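Local coordinates for protein porin (Rhodobacter capsulatus, PDB 2POR) that forms channels across the outer membrane, as a homotrimer, for passive diffusion of small hydrophilic solutes up to about 0.6 kDa, at residues Ala194-Arg208 and Ala224-Ser238. Numbering follows the deposited sequence.
Sequences ATNVKAYYADGELDR and ATAVDHKAYGLSVDS. With C8E ((hydroxyethyloxy)tri(ethyloxy)octane), chain H.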
loop_
_atom_site.group_PDB
_atom_site.type_symbol
_atom_site.label_atom_id
_atom_site.label_comp_id
_atom_site.label_asym_id
_atom_site.label_seq_id
_atom_site.Cartn_x
_atom_site.Cartn_y
_atom_site.Cartn_z
ATOM N N ALA A 194 -38.172 9.747 11.196
ATOM C CA ALA A 194 -36.898 10.426 10.968
ATOM C C ALA A 194 -35.885 10.250 12.115
ATOM O O ALA A 194 -34.726 10.666 11.977
ATOM C CB ALA A 194 -37.183 11.910 10.769
ATOM N N THR A 195 -36.363 9.684 13.241
ATOM C CA THR A 195 -35.648 9.429 14.490
ATOM C C THR A 195 -35.196 7.997 14.738
ATOM O O THR A 195 -35.978 7.052 14.653
ATOM C CB THR A 195 -36.552 9.890 15.636
ATOM O OG1 THR A 195 -36.854 11.252 15.313
ATOM C CG2 THR A 195 -35.935 9.791 17.023
ATOM N N ASN A 196 -33.930 7.813 15.085
ATOM C CA ASN A 196 -33.400 6.494 15.373
ATOM C C ASN A 196 -33.029 6.486 16.844
ATOM O O ASN A 196 -32.501 7.504 17.327
ATOM C CB ASN A 196 -32.175 6.270 14.545
ATOM C CG ASN A 196 -32.483 6.235 13.058
ATOM O OD1 ASN A 196 -33.085 5.286 12.553
ATOM N ND2 ASN A 196 -32.091 7.249 12.299
ATOM N N VAL A 197 -33.312 5.434 17.591
ATOM C CA VAL A 197 -32.948 5.382 18.987
ATOM C C VAL A 197 -32.232 4.057 19.123
ATOM O O VAL A 197 -32.668 3.071 18.533
ATOM C CB VAL A 197 -34.192 5.422 19.884
ATOM C CG1 VAL A 197 -33.794 5.308 21.345
ATOM C CG2 VAL A 197 -34.869 6.769 19.760
ATOM N N LYS A 198 -31.102 3.995 19.820
ATOM C CA LYS A 198 -30.376 2.750 20.021
ATOM C C LYS A 198 -29.974 2.819 21.498
ATOM O O LYS A 198 -29.637 3.902 22.017
ATOM C CB LYS A 198 -29.143 2.704 19.110
ATOM C CG LYS A 198 -28.489 1.337 19.240
ATOM C CD LYS A 198 -27.275 1.123 18.353
ATOM C CE LYS A 198 -27.713 1.100 16.902
ATOM N NZ LYS A 198 -26.628 0.765 15.986
ATOM N N ALA A 199 -30.065 1.683 22.176
ATOM C CA ALA A 199 -29.726 1.587 23.591
ATOM C C ALA A 199 -29.163 0.215 23.884
ATOM O O ALA A 199 -29.514 -0.748 23.182
ATOM C CB ALA A 199 -30.945 1.756 24.467
ATOM N N TYR A 200 -28.269 0.055 24.869
ATOM C CA TYR A 200 -27.770 -1.278 25.189
ATOM C C TYR A 200 -27.443 -1.293 26.693
ATOM O O TYR A 200 -27.286 -0.233 27.302
ATOM C CB TYR A 200 -26.491 -1.619 24.385
ATOM C CG TYR A 200 -25.263 -0.807 24.835
ATOM C CD1 TYR A 200 -25.057 0.500 24.405
ATOM C CD2 TYR A 200 -24.365 -1.384 25.750
ATOM C CE1 TYR A 200 -23.970 1.234 24.890
ATOM C CE2 TYR A 200 -23.284 -0.658 26.240
ATOM C CZ TYR A 200 -23.092 0.644 25.811
ATOM O OH TYR A 200 -22.013 1.347 26.333
ATOM N N TYR A 201 -27.296 -2.471 27.234
ATOM C CA TYR A 201 -26.833 -2.642 28.574
ATOM C C TYR A 201 -25.892 -3.833 28.454
ATOM O O TYR A 201 -26.210 -4.824 27.782
ATOM C CB TYR A 201 -28.031 -2.931 29.471
ATOM C CG TYR A 201 -27.552 -3.378 30.841
ATOM C CD1 TYR A 201 -27.177 -2.403 31.744
ATOM C CD2 TYR A 201 -27.469 -4.736 31.137
ATOM C CE1 TYR A 201 -26.703 -2.788 32.972
ATOM C CE2 TYR A 201 -26.988 -5.122 32.367
ATOM C CZ TYR A 201 -26.615 -4.134 33.267
ATOM O OH TYR A 201 -26.132 -4.496 34.514
ATOM N N ALA A 202 -24.730 -3.784 29.117
ATOM C CA ALA A 202 -23.757 -4.881 29.072
ATOM C C ALA A 202 -23.260 -5.120 30.503
ATOM O O ALA A 202 -23.111 -4.180 31.281
ATOM C CB ALA A 202 -22.518 -4.540 28.207
ATOM N N ASP A 203 -22.965 -6.352 30.826
ATOM C CA ASP A 203 -22.560 -6.715 32.154
ATOM C C ASP A 203 -21.601 -7.890 32.057
ATOM O O ASP A 203 -21.839 -8.810 31.251
ATOM C CB ASP A 203 -23.841 -7.069 32.916
ATOM C CG ASP A 203 -23.607 -7.379 34.366
ATOM O OD1 ASP A 203 -23.495 -6.462 35.177
ATOM O OD2 ASP A 203 -23.509 -8.555 34.674
ATOM N N GLY A 204 -20.514 -7.946 32.839
ATOM C CA GLY A 204 -19.674 -9.136 32.799
ATOM C C GLY A 204 -18.461 -8.987 33.693
ATOM O O GLY A 204 -18.519 -8.313 34.737
ATOM N N GLU A 205 -17.353 -9.576 33.265
ATOM C CA GLU A 205 -16.129 -9.402 34.019
ATOM C C GLU A 205 -14.948 -9.367 33.093
ATOM O O GLU A 205 -14.938 -9.986 32.029
ATOM C CB GLU A 205 -15.934 -10.513 35.038
ATOM C CG GLU A 205 -15.768 -11.893 34.479
ATOM C CD GLU A 205 -15.764 -12.996 35.534
ATOM O OE1 GLU A 205 -16.555 -12.914 36.482
ATOM O OE2 GLU A 205 -14.975 -13.940 35.369
ATOM N N LEU A 206 -13.964 -8.586 33.525
ATOM C CA LEU A 206 -12.770 -8.292 32.763
ATOM C C LEU A 206 -11.525 -8.684 33.550
ATOM O O LEU A 206 -11.589 -8.773 34.775
ATOM C CB LEU A 206 -12.693 -6.815 32.480
ATOM C CG LEU A 206 -13.772 -6.181 31.614
ATOM C CD1 LEU A 206 -13.482 -4.696 31.471
ATOM C CD2 LEU A 206 -13.812 -6.900 30.257
ATOM N N ASP A 207 -10.394 -8.932 32.885
ATOM C CA ASP A 207 -9.124 -9.133 33.542
ATOM C C ASP A 207 -8.808 -7.802 34.223
ATOM O O ASP A 207 -8.997 -6.720 33.646
ATOM C CB ASP A 207 -8.065 -9.453 32.520
ATOM C CG ASP A 207 -6.660 -9.424 33.113
ATOM O OD1 ASP A 207 -6.341 -10.341 33.872
ATOM O OD2 ASP A 207 -5.917 -8.488 32.825
ATOM N N ARG A 208 -8.266 -7.883 35.446
ATOM C CA ARG A 208 -7.904 -6.708 36.234
ATOM C C ARG A 208 -6.995 -5.755 35.510
ATOM O O ARG A 208 -7.294 -4.562 35.416
ATOM C CB ARG A 208 -7.184 -7.104 37.545
ATOM C CG ARG A 208 -6.736 -5.914 38.428
ATOM C CD ARG A 208 -5.713 -6.397 39.473
ATOM N NE ARG A 208 -4.464 -6.791 38.838
ATOM C CZ ARG A 208 -3.948 -8.004 39.045
ATOM N NH1 ARG A 208 -4.519 -8.904 39.845
ATOM N NH2 ARG A 208 -2.848 -8.332 38.393
ATOM N N ALA A 224 -3.241 -12.604 38.113
ATOM C CA ALA A 224 -4.433 -12.057 37.490
ATOM C C ALA A 224 -5.682 -12.374 38.263
ATOM O O ALA A 224 -5.863 -13.462 38.819
ATOM C CB ALA A 224 -4.608 -12.635 36.106
ATOM N N THR A 225 -6.554 -11.398 38.325
ATOM C CA THR A 225 -7.849 -11.595 38.945
ATOM C C THR A 225 -8.876 -11.005 37.980
ATOM O O THR A 225 -8.478 -10.232 37.085
ATOM C CB THR A 225 -7.915 -10.860 40.330
ATOM O OG1 THR A 225 -7.658 -9.454 40.186
ATOM C CG2 THR A 225 -6.863 -11.452 41.261
ATOM N N ALA A 226 -10.165 -11.315 38.132
ATOM C CA ALA A 226 -11.200 -10.697 37.304
ATOM C C ALA A 226 -11.945 -9.598 38.071
ATOM O O ALA A 226 -12.068 -9.726 39.289
ATOM C CB ALA A 226 -12.182 -11.747 36.882
ATOM N N VAL A 227 -12.388 -8.479 37.471
ATOM C CA VAL A 227 -13.200 -7.427 38.101
ATOM C C VAL A 227 -14.574 -7.387 37.423
ATOM O O VAL A 227 -14.657 -7.677 36.228
ATOM C CB VAL A 227 -12.575 -6.016 37.974
ATOM C CG1 VAL A 227 -11.481 -5.963 39.012
ATOM C CG2 VAL A 227 -12.028 -5.711 36.574
ATOM N N ASP A 228 -15.679 -7.064 38.081
ATOM C CA ASP A 228 -16.991 -7.032 37.433
ATOM C C ASP A 228 -17.176 -5.717 36.773
ATOM O O ASP A 228 -16.652 -4.717 37.267
ATOM C CB ASP A 228 -18.138 -7.204 38.435
ATOM C CG ASP A 228 -18.077 -8.576 39.115
ATOM O OD1 ASP A 228 -17.974 -9.598 38.424
ATOM O OD2 ASP A 228 -18.094 -8.622 40.345
ATOM N N HIS A 229 -17.924 -5.643 35.680
ATOM C CA HIS A 229 -18.129 -4.354 35.026
ATOM C C HIS A 229 -19.537 -4.294 34.459
ATOM O O HIS A 229 -20.204 -5.327 34.271
ATOM C CB HIS A 229 -17.136 -4.116 33.845
ATOM C CG HIS A 229 -17.301 -5.102 32.658
ATOM N ND1 HIS A 229 -17.177 -6.434 32.626
ATOM C CD2 HIS A 229 -17.605 -4.712 31.356
ATOM C CE1 HIS A 229 -17.382 -6.858 31.396
ATOM N NE2 HIS A 229 -17.636 -5.812 30.653
ATOM N N LYS A 230 -19.947 -3.062 34.226
ATOM C CA LYS A 230 -21.154 -2.857 33.501
ATOM C C LYS A 230 -20.965 -1.668 32.603
ATOM O O LYS A 230 -20.103 -0.833 32.846
ATOM C CB LYS A 230 -22.282 -2.650 34.461
ATOM C CG LYS A 230 -22.440 -1.369 35.214
ATOM C CD LYS A 230 -23.504 -1.717 36.284
ATOM C CE LYS A 230 -23.023 -2.860 37.224
ATOM N NZ LYS A 230 -24.072 -3.519 37.989
ATOM N N ALA A 231 -21.716 -1.629 31.511
ATOM C CA ALA A 231 -21.652 -0.545 30.546
ATOM C C ALA A 231 -23.077 -0.390 30.004
ATOM O O ALA A 231 -23.831 -1.373 29.888
ATOM C CB ALA A 231 -20.711 -0.940 29.420
ATOM N N TYR A 232 -23.525 0.818 29.741
ATOM C CA TYR A 232 -24.832 1.029 29.126
ATOM C C TYR A 232 -24.836 2.380 28.425
ATOM O O TYR A 232 -24.008 3.251 28.740
ATOM C CB TYR A 232 -25.978 0.946 30.179
ATOM C CG TYR A 232 -25.706 1.678 31.480
ATOM C CD1 TYR A 232 -25.047 0.991 32.486
ATOM C CD2 TYR A 232 -26.077 3.002 31.640
ATOM C CE1 TYR A 232 -24.745 1.638 33.661
ATOM C CE2 TYR A 232 -25.787 3.658 32.827
ATOM C CZ TYR A 232 -25.118 2.964 33.828
ATOM O OH TYR A 232 -24.782 3.607 35.017
ATOM N N GLY A 233 -25.697 2.617 27.429
ATOM C CA GLY A 233 -25.708 3.881 26.718
ATOM C C GLY A 233 -26.930 3.998 25.817
ATOM O O GLY A 233 -27.733 3.080 25.636
ATOM N N LEU A 234 -27.021 5.152 25.236
ATOM C CA LEU A 234 -28.174 5.472 24.446
ATOM C C LEU A 234 -27.786 6.489 23.403
ATOM O O LEU A 234 -26.939 7.350 23.719
ATOM C CB LEU A 234 -29.180 6.064 25.368
ATOM C CG LEU A 234 -30.304 6.833 24.749
ATOM C CD1 LEU A 234 -31.343 5.850 24.217
ATOM C CD2 LEU A 234 -30.838 7.791 25.765
ATOM N N SER A 235 -28.353 6.421 22.182
ATOM C CA SER A 235 -28.183 7.539 21.279
ATOM C C SER A 235 -29.495 7.817 20.570
ATOM O O SER A 235 -30.328 6.900 20.418
ATOM C CB SER A 235 -27.115 7.313 20.188
ATOM O OG SER A 235 -27.321 6.297 19.237
ATOM N N VAL A 236 -29.618 9.082 20.159
ATOM C CA VAL A 236 -30.792 9.550 19.459
ATOM C C VAL A 236 -30.292 10.410 18.312
ATOM O O VAL A 236 -29.444 11.287 18.540
ATOM C CB VAL A 236 -31.712 10.434 20.374
ATOM C CG1 VAL A 236 -32.970 10.827 19.598
ATOM C CG2 VAL A 236 -32.199 9.672 21.582
ATOM N N ASP A 237 -30.774 10.202 17.081
ATOM C CA ASP A 237 -30.488 11.150 16.011
ATOM C C ASP A 237 -31.770 11.348 15.213
ATOM O O ASP A 237 -32.587 10.413 15.135
ATOM C CB ASP A 237 -29.412 10.654 15.070
ATOM C CG ASP A 237 -29.646 9.344 14.368
ATOM O OD1 ASP A 237 -29.368 8.291 14.931
ATOM O OD2 ASP A 237 -30.083 9.387 13.227
ATOM N N SER A 238 -31.956 12.516 14.635
ATOM C CA SER A 238 -33.147 12.776 13.863
ATOM C C SER A 238 -32.795 13.644 12.693
ATOM O O SER A 238 -31.946 14.544 12.787
ATOM C CB SER A 238 -34.183 13.496 14.700
ATOM O OG SER A 238 -35.453 13.387 14.054
HETATM C C1 C8E H . -32.015 -3.083 26.927
HETATM C C2 C8E H . -31.602 -1.615 26.875
HETATM C C3 C8E H . -31.568 -0.944 28.238
HETATM C C4 C8E H . -30.793 0.395 28.175
HETATM C C5 C8E H . -30.905 1.231 29.457
HETATM C C6 C8E H . -29.909 2.384 29.633
HETATM C C7 C8E H . -30.071 3.571 28.699
HETATM C C8 C8E H . -29.731 4.866 29.443
HETATM O O9 C8E H . -28.431 5.121 30.013
HETATM C C10 C8E H . -27.866 6.395 29.622
HETATM C C11 C8E H . -26.836 7.178 30.477
HETATM O O12 C8E H . -27.126 7.721 31.778
HETATM C C13 C8E H . -27.587 9.081 31.767
HETATM C C14 C8E H . -26.987 10.076 32.778
HETATM O O15 C8E H . -25.674 10.654 32.633
HETATM C C16 C8E H . -25.717 12.103 32.637
HETATM C C17 C8E H . -24.481 13.054 32.562
HETATM O O18 C8E H . -23.669 13.262 31.374
HETATM C C19 C8E H . -23.791 14.549 30.751
HETATM C C20 C8E H . -24.573 14.642 29.449
HETATM O O21 C8E H . -24.537 15.957 28.905
HETATM O O HOH W 1 -32.032 10.643 11.611
HETATM O O HOH W 2 -29.253 6.933 17.380
#
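Tyr200 lays its ring over the backbone of Tyr232 and Gly233 where strands 195-207 and 226-238 run antiparallel as neighbours in the 16-stranded porin barrel. The evidence is a CH-pi contact, with Tyr232 CA 4.0 Å from the Tyr200 ring centroid, and Gly233 N over the same face. Chi1 of 70° places the Tyr200 ring between its own N and carbonyl carbon and tips it across the strand, where Gly233 brings no side chain against it. His229 makes the reciprocal move: its ring leans over Gly204, while Leu206 CG covers the opposite face, 3.7 Å from the centroid and 15° off the normal. Paired backbone N-H...O hydrogen bonds, at alternate pairs from Asn196-Asp237 to Leu206-Val227, fix this register.

The other face of the sheet carries Val197, Ala199, Tyr201, Tyr232 and Leu234. Here Val197 CG1 meets Leu234 CD1 at 3.8 Å, and the detergent C8E lies against Ala199 and Tyr232, consistent with a membrane-facing surface. At the Thr195-Ser238 end, Thr195 OG1 and Ser238 OG share a 2.8 Å hydrogen bond. On the face of Tyr200 and His229, probably turned to the channel, Asn196 ND2 reaches the syn side of Asp237 OD2 at 3.1 Å, 33° out of the carboxylate plane.

Outside partners anchor both rings: Tyr200 OH is hydrogen-bonded to Gln250 OE1, and His229 NE2 to Gln183 OE1. A water donates to Asp237 OD2 and to Ala194 O.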